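Local coordinates for protein ornithine carbamoyltransferase (Gloeobacter violaceus, PDB 3GD5) that probably catalyses the reversible transfer of the carbamoyl group from carbamoyl phosphate to ornithine, forming citrulline in arginine biosynthesis, at residues 66-69 and 70-74; 35-39 and 40-44; 203-206 and 207-210. All blocks are in the same frame, centred on the assembly; numbering follows the deposited sequence.

Contact 1. Residues 66-69 and 70-74; sequences FTVA and MYQLG
The side chain of Tyr71 folds back over Thr67, one turn earlier on the same helix. It starts beside its own backbone N, with CG anti to the carbonyl carbon (chi1 -75°), and this points the ring back along the helix. Tyr71 CB lies 3.5 Å from Thr67 O, and Tyr71 CG comes closer, 3.2 Å from that oxygen, which sits over one face of the ring, offset toward its rim. Thr67 O also takes the backbone bond of the turn from Tyr71 N, at 3.0 Å, and the ring lies over this same oxygen as close packing. Farther out the ring lies over the hydroxyl of Thr67: Tyr71 CE2 is 3.4 Å and Tyr71 CZ 3.6 Å from Thr67 OG1, while Tyr71 OH has moved off to 3.9 Å from it. Thr67 suits this place because its small, branched side chain sends OG1 under the ring and still packs on Ile78 of a second subunit. Helix 60-72 is the crossover of a beta-alpha-beta unit between strands 50-55 and 76-79, and Tyr71 also packs on Gln76 and Val77 of the latter and on Gln76 of the second subunit. With an alanine here, Thr67 would probably lose the ring lying across it, and a gap would be likely to open toward strand 76-79. On other sides of the helix, compact Ala69 fits against Leu301 and Lys305 of helix 293-312, and the flexible chain of Met70 reaches Leu51 and Val77. Leu73 N gives Ala69 O a weak bond of 3.2 Å. Gly74 then ends the helix in a Schellman motif, with two bonds back into the last turn and a positive phi (84°) at which a side chain would jam against the preceding carbonyl oxygen.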
loop_
_atom_site.group_PDB
_atom_site.type_symbol
_atom_site.label_atom_id
_atom_site.label_comp_id
_atom_site.label_asym_id
_atom_site.label_seq_id
_atom_site.Cartn_x
_atom_site.Cartn_y
_atom_site.Cartn_z
ATOM N N PHE A 66 -29.689 -3.116 -4.019
ATOM C CA PHE A 66 -30.322 -2.736 -2.754
ATOM C C PHE A 66 -30.707 -1.257 -2.699
ATOM O O PHE A 66 -31.785 -0.913 -2.206
ATOM C CB PHE A 66 -29.393 -3.030 -1.578
ATOM C CG PHE A 66 -29.651 -4.340 -0.917
ATOM C CD1 PHE A 66 -30.813 -4.541 -0.179
ATOM C CD2 PHE A 66 -28.742 -5.388 -1.038
ATOM C CE1 PHE A 66 -31.067 -5.763 0.428
ATOM C CE2 PHE A 66 -28.991 -6.619 -0.432
ATOM C CZ PHE A 66 -30.157 -6.802 0.300
ATOM N N THR A 67 -29.821 -0.394 -3.198
ATOM C CA THR A 67 -30.040 1.048 -3.176
ATOM C C THR A 67 -31.164 1.517 -4.089
ATOM O O THR A 67 -31.946 2.389 -3.706
ATOM C CB THR A 67 -28.721 1.838 -3.515
ATOM O OG1 THR A 67 -29.015 3.239 -3.665
ATOM C CG2 THR A 67 -28.116 1.345 -4.806
ATOM N N VAL A 68 -31.253 0.959 -5.295
ATOM C CA VAL A 68 -32.324 1.349 -6.193
ATOM C C VAL A 68 -33.638 0.800 -5.636
ATOM O O VAL A 68 -34.693 1.426 -5.788
ATOM C CB VAL A 68 -32.096 0.813 -7.627
ATOM C CG1 VAL A 68 -33.292 1.173 -8.514
ATOM C CG2 VAL A 68 -30.819 1.432 -8.217
ATOM N N ALA A 69 -33.575 -0.356 -4.975
ATOM C CA ALA A 69 -34.778 -0.957 -4.385
ATOM C C ALA A 69 -35.348 -0.008 -3.335
ATOM O O ALA A 69 -36.530 0.344 -3.373
ATOM C CB ALA A 69 -34.450 -2.311 -3.750
ATOM N N MET A 70 -34.503 0.420 -2.404
ATOM C CA MET A 70 -34.949 1.339 -1.364
ATOM C C MET A 70 -35.411 2.671 -1.970
ATOM O O MET A 70 -36.379 3.274 -1.500
ATOM C CB MET A 70 -33.829 1.567 -0.345
ATOM C CG MET A 70 -34.275 2.349 0.886
ATOM S SD MET A 70 -35.710 1.612 1.719
ATOM C CE MET A 70 -35.578 2.449 3.356
ATOM N N TYR A 71 -34.741 3.135 -3.023
ATOM C CA TYR A 71 -35.161 4.389 -3.649
ATOM C C TYR A 71 -36.559 4.266 -4.268
ATOM O O TYR A 71 -37.343 5.210 -4.235
ATOM C CB TYR A 71 -34.182 4.822 -4.739
ATOM C CG TYR A 71 -32.877 5.395 -4.242
ATOM C CD1 TYR A 71 -32.718 5.802 -2.913
ATOM C CD2 TYR A 71 -31.799 5.545 -5.112
ATOM C CE1 TYR A 71 -31.508 6.346 -2.469
ATOM C CE2 TYR A 71 -30.596 6.084 -4.685
ATOM C CZ TYR A 71 -30.454 6.481 -3.374
ATOM O OH TYR A 71 -29.255 7.024 -2.977
ATOM N N GLN A 72 -36.869 3.107 -4.834
ATOM C CA GLN A 72 -38.177 2.925 -5.447
ATOM C C GLN A 72 -39.278 2.791 -4.407
ATOM O O GLN A 72 -40.454 2.922 -4.732
ATOM C CB GLN A 72 -38.169 1.722 -6.392
ATOM C CG GLN A 72 -37.374 2.004 -7.655
ATOM C CD GLN A 72 -37.533 0.944 -8.720
ATOM O OE1 GLN A 72 -37.078 1.117 -9.850
ATOM N NE2 GLN A 72 -38.178 -0.155 -8.371
ATOM N N LEU A 73 -38.888 2.530 -3.163
ATOM C CA LEU A 73 -39.834 2.418 -2.065
ATOM C C LEU A 73 -39.978 3.786 -1.398
ATOM O O LEU A 73 -40.760 3.953 -0.462
ATOM C CB LEU A 73 -39.356 1.379 -1.046
ATOM C CG LEU A 73 -39.444 -0.078 -1.525
ATOM C CD1 LEU A 73 -38.850 -1.015 -0.481
ATOM C CD2 LEU A 73 -40.906 -0.443 -1.783
ATOM N N GLY A 74 -39.210 4.760 -1.881
ATOM C CA GLY A 74 -39.278 6.107 -1.337
ATOM C C GLY A 74 -38.434 6.371 -0.096
ATOM O O GLY A 74 -38.637 7.368 0.602
#

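Contact 2. Residues 35-39 and 40-44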
loop_
_atom_site.group_PDB
_atom_site.type_symbol
_atom_site.label_atom_id
_atom_site.label_comp_id
_atom_site.label_asym_id
_atom_site.label_seq_id
_atom_site.Cartn_x
_atom_site.Cartn_y
_atom_site.Cartn_z
ATOM N N HIS A 35 -43.630 -9.942 -6.923
ATOM C CA HIS A 35 -44.318 -9.928 -8.214
ATOM C C HIS A 35 -45.318 -8.782 -8.318
ATOM O O HIS A 35 -45.352 -8.063 -9.314
ATOM C CB HIS A 35 -45.054 -11.248 -8.451
ATOM C CG HIS A 35 -45.962 -11.220 -9.641
ATOM N ND1 HIS A 35 -45.497 -11.075 -10.930
ATOM C CD2 HIS A 35 -47.312 -11.293 -9.733
ATOM C CE1 HIS A 35 -46.521 -11.062 -11.767
ATOM N NE2 HIS A 35 -47.633 -11.191 -11.065
ATOM N N GLN A 36 -46.134 -8.611 -7.286
ATOM C CA GLN A 36 -47.130 -7.552 -7.297
ATOM C C GLN A 36 -46.445 -6.202 -7.397
ATOM O O GLN A 36 -46.894 -5.317 -8.125
ATOM C CB GLN A 36 -47.973 -7.601 -6.026
ATOM C CG GLN A 36 -48.621 -8.939 -5.767
ATOM C CD GLN A 36 -49.439 -8.940 -4.492
ATOM O OE1 GLN A 36 -48.950 -8.552 -3.426
ATOM N NE2 GLN A 36 -50.689 -9.382 -4.589
ATOM N N LEU A 37 -45.357 -6.051 -6.652
ATOM C CA LEU A 37 -44.604 -4.803 -6.652
ATOM C C LEU A 37 -44.005 -4.573 -8.034
ATOM O O LEU A 37 -44.031 -3.469 -8.561
ATOM C CB LEU A 37 -43.502 -4.868 -5.589
ATOM C CG LEU A 37 -43.669 -4.091 -4.272
ATOM C CD1 LEU A 37 -45.128 -3.928 -3.902
ATOM C CD2 LEU A 37 -42.903 -4.813 -3.176
ATOM N N LYS A 38 -43.481 -5.632 -8.626
ATOM C CA LYS A 38 -42.876 -5.522 -9.942
ATOM C C LYS A 38 -43.886 -5.098 -11.010
ATOM O O LYS A 38 -43.586 -4.252 -11.848
ATOM C CB LYS A 38 -42.240 -6.860 -10.332
ATOM C CG LYS A 38 -41.468 -6.815 -11.637
ATOM C CD LYS A 38 -40.829 -8.153 -11.955
ATOM C CE LYS A 38 -40.023 -8.086 -13.249
ATOM N NZ LYS A 38 -39.445 -9.413 -13.627
ATOM N N ARG A 39 -45.086 -5.676 -10.966
ATOM C CA ARG A 39 -46.113 -5.377 -11.962
ATOM C C ARG A 39 -46.971 -4.159 -11.653
ATOM O O ARG A 39 -47.805 -3.761 -12.468
ATOM C CB ARG A 39 -47.009 -6.609 -12.174
ATOM C CG ARG A 39 -46.348 -7.744 -12.965
ATOM C CD ARG A 39 -45.038 -8.213 -12.313
ATOM N NE ARG A 39 -44.368 -9.292 -13.048
ATOM C CZ ARG A 39 -43.800 -9.154 -14.245
ATOM N NH1 ARG A 39 -43.811 -7.978 -14.864
ATOM N NH2 ARG A 39 -43.213 -10.192 -14.821
ATOM N N GLY A 40 -46.766 -3.561 -10.482
ATOM C CA GLY A 40 -47.540 -2.391 -10.117
ATOM C C GLY A 40 -48.929 -2.757 -9.628
ATOM O O GLY A 40 -49.809 -1.905 -9.556
ATOM N N GLU A 41 -49.123 -4.032 -9.306
ATOM C CA GLU A 41 -50.402 -4.524 -8.802
ATOM C C GLU A 41 -50.436 -4.261 -7.304
ATOM O O GLU A 41 -51.398 -4.601 -6.613
ATOM C CB GLU A 41 -50.524 -6.027 -9.048
ATOM C CG GLU A 41 -50.621 -6.429 -10.507
ATOM C CD GLU A 41 -50.403 -7.915 -10.700
ATOM O OE1 GLU A 41 -50.876 -8.694 -9.846
ATOM O OE2 GLU A 41 -49.766 -8.308 -11.703
ATOM N N ARG A 42 -49.367 -3.651 -6.811
ATOM C CA ARG A 42 -49.235 -3.345 -5.396
ATOM C C ARG A 42 -48.283 -2.160 -5.286
ATOM O O ARG A 42 -47.528 -1.879 -6.215
ATOM C CB ARG A 42 -48.655 -4.559 -4.669
ATOM C CG ARG A 42 -48.769 -4.533 -3.159
ATOM C CD ARG A 42 -50.199 -4.780 -2.694
ATOM N NE ARG A 42 -50.276 -4.949 -1.240
ATOM C CZ ARG A 42 -49.921 -6.054 -0.585
ATOM N NH1 ARG A 42 -49.461 -7.110 -1.246
ATOM N NH2 ARG A 42 -50.019 -6.102 0.740
ATOM N N VAL A 43 -48.327 -1.461 -4.158
ATOM C CA VAL A 43 -47.451 -0.317 -3.949
ATOM C C VAL A 43 -47.065 -0.197 -2.485
ATOM O O VAL A 43 -47.927 -0.093 -1.620
ATOM C CB VAL A 43 -48.121 0.998 -4.391
ATOM C CG1 VAL A 43 -47.235 2.182 -4.032
ATOM C CG2 VAL A 43 -48.364 0.975 -5.885
ATOM N N ALA A 44 -45.761 -0.231 -2.216
ATOM C CA ALA A 44 -45.245 -0.109 -0.858
ATOM C C ALA A 44 -44.548 1.243 -0.726
ATOM O O ALA A 44 -44.359 1.956 -1.714
ATOM C CB ALA A 44 -44.268 -1.233 -0.561
#
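Backbone hydrogen bonds between Gln36, Leu37, Gly40 and Glu41 close the end of helix 24-39 in a Schellman motif: Glu41 N reaches back to Gln36 O at 2.8 Å, and Gly40 N makes a weak bond to Leu37 O. Gly40 turns the chain with positive phi, where a CB would clash with Arg39 O. Among polar side chains, Gln36 OE1 takes a weak bond of 2.7 Å from Arg42 NH1, meeting the guanidinium at its edge with the two flat groups nearly perpendicular (89°). Arg42 is bent at chi2 (73°), which brings its tip back to the amide. Arg39 sends its guanidinium elsewhere, into a salt bridge with Glu150, which Lys38 shares. The remaining contacts are packing. Glu41 lies alongside the start of Arg39, its OE2 3.3 Å from Arg39 CB, and the same oxygen passes 3.6 Å from His35 NE2, the carboxylate steeply inclined to the imidazole. The branched end of Leu37 reaches back with CD1 to the aliphatic start of Arg42, 3.7 Å from Arg42 CB, and to Ala44 CB at 4.4 Å. From here the chain leads on toward strand 50-55, with Ala44 resting on Ala309 and Lys38 on His302, both of helix 293-312.

Contact 3. Residues 203-206 and 207-210; sequences SEIA and GRTG
Thr209 turns its hydroxyl back onto Ala206, and this is the close-fitting part of the contact. A chi1 of 60° tucks OG1 back against the main chain, which brings Thr209 OG1 within 3.2 Å of Ala206 CA and lets it donate to Ala178 O of helix 168-180. Thr209 CG2 meanwhile lies 3.5 Å from Ile205 O. Threonine suits the place by pairing a polar branch with a methyl, and alanine by leaving room beside Ala178. Buried passes into exposed where Arg208 crosses Ile205, its NH2 3.3 Å from Ile205 CD1 and one guanidinium face over Ile205 CA; its charge is met by a salt bridge to Glu24. The loose side holds exposed Glu204 and Gly207, and the carboxylate of Glu204 makes a long, weak ion pair with Arg201. The backbone loosens too: Arg208 N bonds to Ile205 O at 3.1 Å from well above the carbonyl plane, an i to i+3 link, and Thr209 N has two weak bonds. Gly210 N still reaches Ala206 O at 2.7 Å, and its positive phi, favourable to glycine, takes the chain out of the helix. Helix 196-209 leads from strand 183-187 to strand 213-216 in a beta-alpha-beta crossover, Ala206 packed on Val213 and on Ala178 of helix 168-180, and Ile205 and Thr209 against Glu24 of helix 24-39.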
loop_
_atom_site.group_PDB
_atom_site.type_symbol
_atom_site.label_atom_id
_atom_site.label_comp_id
_atom_site.label_asym_id
_atom_site.label_seq_id
_atom_site.Cartn_x
_atom_site.Cartn_y
_atom_site.Cartn_z
ATOM N N SER A 203 -33.563 -31.504 2.863
ATOM C CA SER A 203 -34.292 -32.756 2.662
ATOM C C SER A 203 -35.500 -32.813 3.589
ATOM O O SER A 203 -36.600 -33.169 3.168
ATOM C CB SER A 203 -33.382 -33.953 2.928
ATOM O OG SER A 203 -32.309 -33.975 2.007
ATOM N N GLU A 204 -35.287 -32.456 4.852
ATOM C CA GLU A 204 -36.362 -32.440 5.836
ATOM C C GLU A 204 -37.519 -31.588 5.318
ATOM O O GLU A 204 -38.683 -31.973 5.423
ATOM C CB GLU A 204 -35.852 -31.872 7.162
ATOM C CG GLU A 204 -36.929 -31.700 8.229
ATOM C CD GLU A 204 -36.415 -30.999 9.479
ATOM O OE1 GLU A 204 -37.219 -30.770 10.410
ATOM O OE2 GLU A 204 -35.208 -30.674 9.534
ATOM N N ILE A 205 -37.192 -30.427 4.756
ATOM C CA ILE A 205 -38.203 -29.523 4.220
ATOM C C ILE A 205 -38.894 -30.147 3.015
ATOM O O ILE A 205 -40.112 -30.053 2.865
ATOM C CB ILE A 205 -37.578 -28.191 3.752
ATOM C CG1 ILE A 205 -36.943 -27.457 4.934
ATOM C CG2 ILE A 205 -38.646 -27.323 3.082
ATOM C CD1 ILE A 205 -37.947 -26.934 5.910
ATOM N N ALA A 206 -38.098 -30.766 2.150
ATOM C CA ALA A 206 -38.604 -31.392 0.938
ATOM C C ALA A 206 -39.540 -32.552 1.259
ATOM O O ALA A 206 -40.422 -32.894 0.463
ATOM C CB ALA A 206 -37.441 -31.876 0.088
ATOM N N GLY A 207 -39.344 -33.147 2.431
ATOM C CA GLY A 207 -40.174 -34.261 2.839
ATOM C C GLY A 207 -41.627 -33.857 2.966
ATOM O O GLY A 207 -42.528 -34.674 2.772
ATOM N N ARG A 208 -41.853 -32.586 3.275
ATOM C CA ARG A 208 -43.200 -32.070 3.447
ATOM C C ARG A 208 -43.718 -31.358 2.205
ATOM O O ARG A 208 -44.916 -31.112 2.076
ATOM C CB ARG A 208 -43.235 -31.131 4.654
ATOM C CG ARG A 208 -42.736 -31.799 5.931
ATOM C CD ARG A 208 -42.881 -30.931 7.182
ATOM N NE ARG A 208 -41.863 -29.884 7.296
ATOM C CZ ARG A 208 -41.909 -28.715 6.666
ATOM N NH1 ARG A 208 -42.929 -28.424 5.867
ATOM N NH2 ARG A 208 -40.940 -27.828 6.847
ATOM N N THR A 209 -42.822 -31.033 1.282
ATOM C CA THR A 209 -43.232 -30.341 0.066
ATOM C C THR A 209 -43.290 -31.295 -1.117
ATOM O O THR A 209 -43.805 -30.949 -2.178
ATOM C CB THR A 209 -42.275 -29.181 -0.267
ATOM O OG1 THR A 209 -40.949 -29.693 -0.457
ATOM C CG2 THR A 209 -42.269 -28.160 0.864
ATOM N N GLY A 210 -42.750 -32.494 -0.926
ATOM C CA GLY A 210 -42.765 -33.492 -1.981
ATOM C C GLY A 210 -41.700 -33.319 -3.048
ATOM O O GLY A 210 -41.820 -33.875 -4.144
#

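In the fold
All three contacts are helix ends at which a glycine with positive phi releases the chain. Contacts 1 and 2, their centres 14 Å apart, lie in the carbamoyl phosphate-binding part and touch directly, Leu73 CD2 packing 3.7 Å from Ala44 CB. Contact 3 belongs to the ornithine-binding part, with its centre 35 Å from that of contact 1 and 30 Å from that of contact 2. Contact 1 is the one beside the probable active site: the side chain of Phe66 comes to about 3 Å from that of Thr62 and about 4 Å from that of Cys139, both inferred to bind carbamoyl phosphate. Contact 3 is remote from the sites, yet helix 24-39, which contact 2 terminates, carries Glu24, the salt-bridge partner of Arg208 in contact 3.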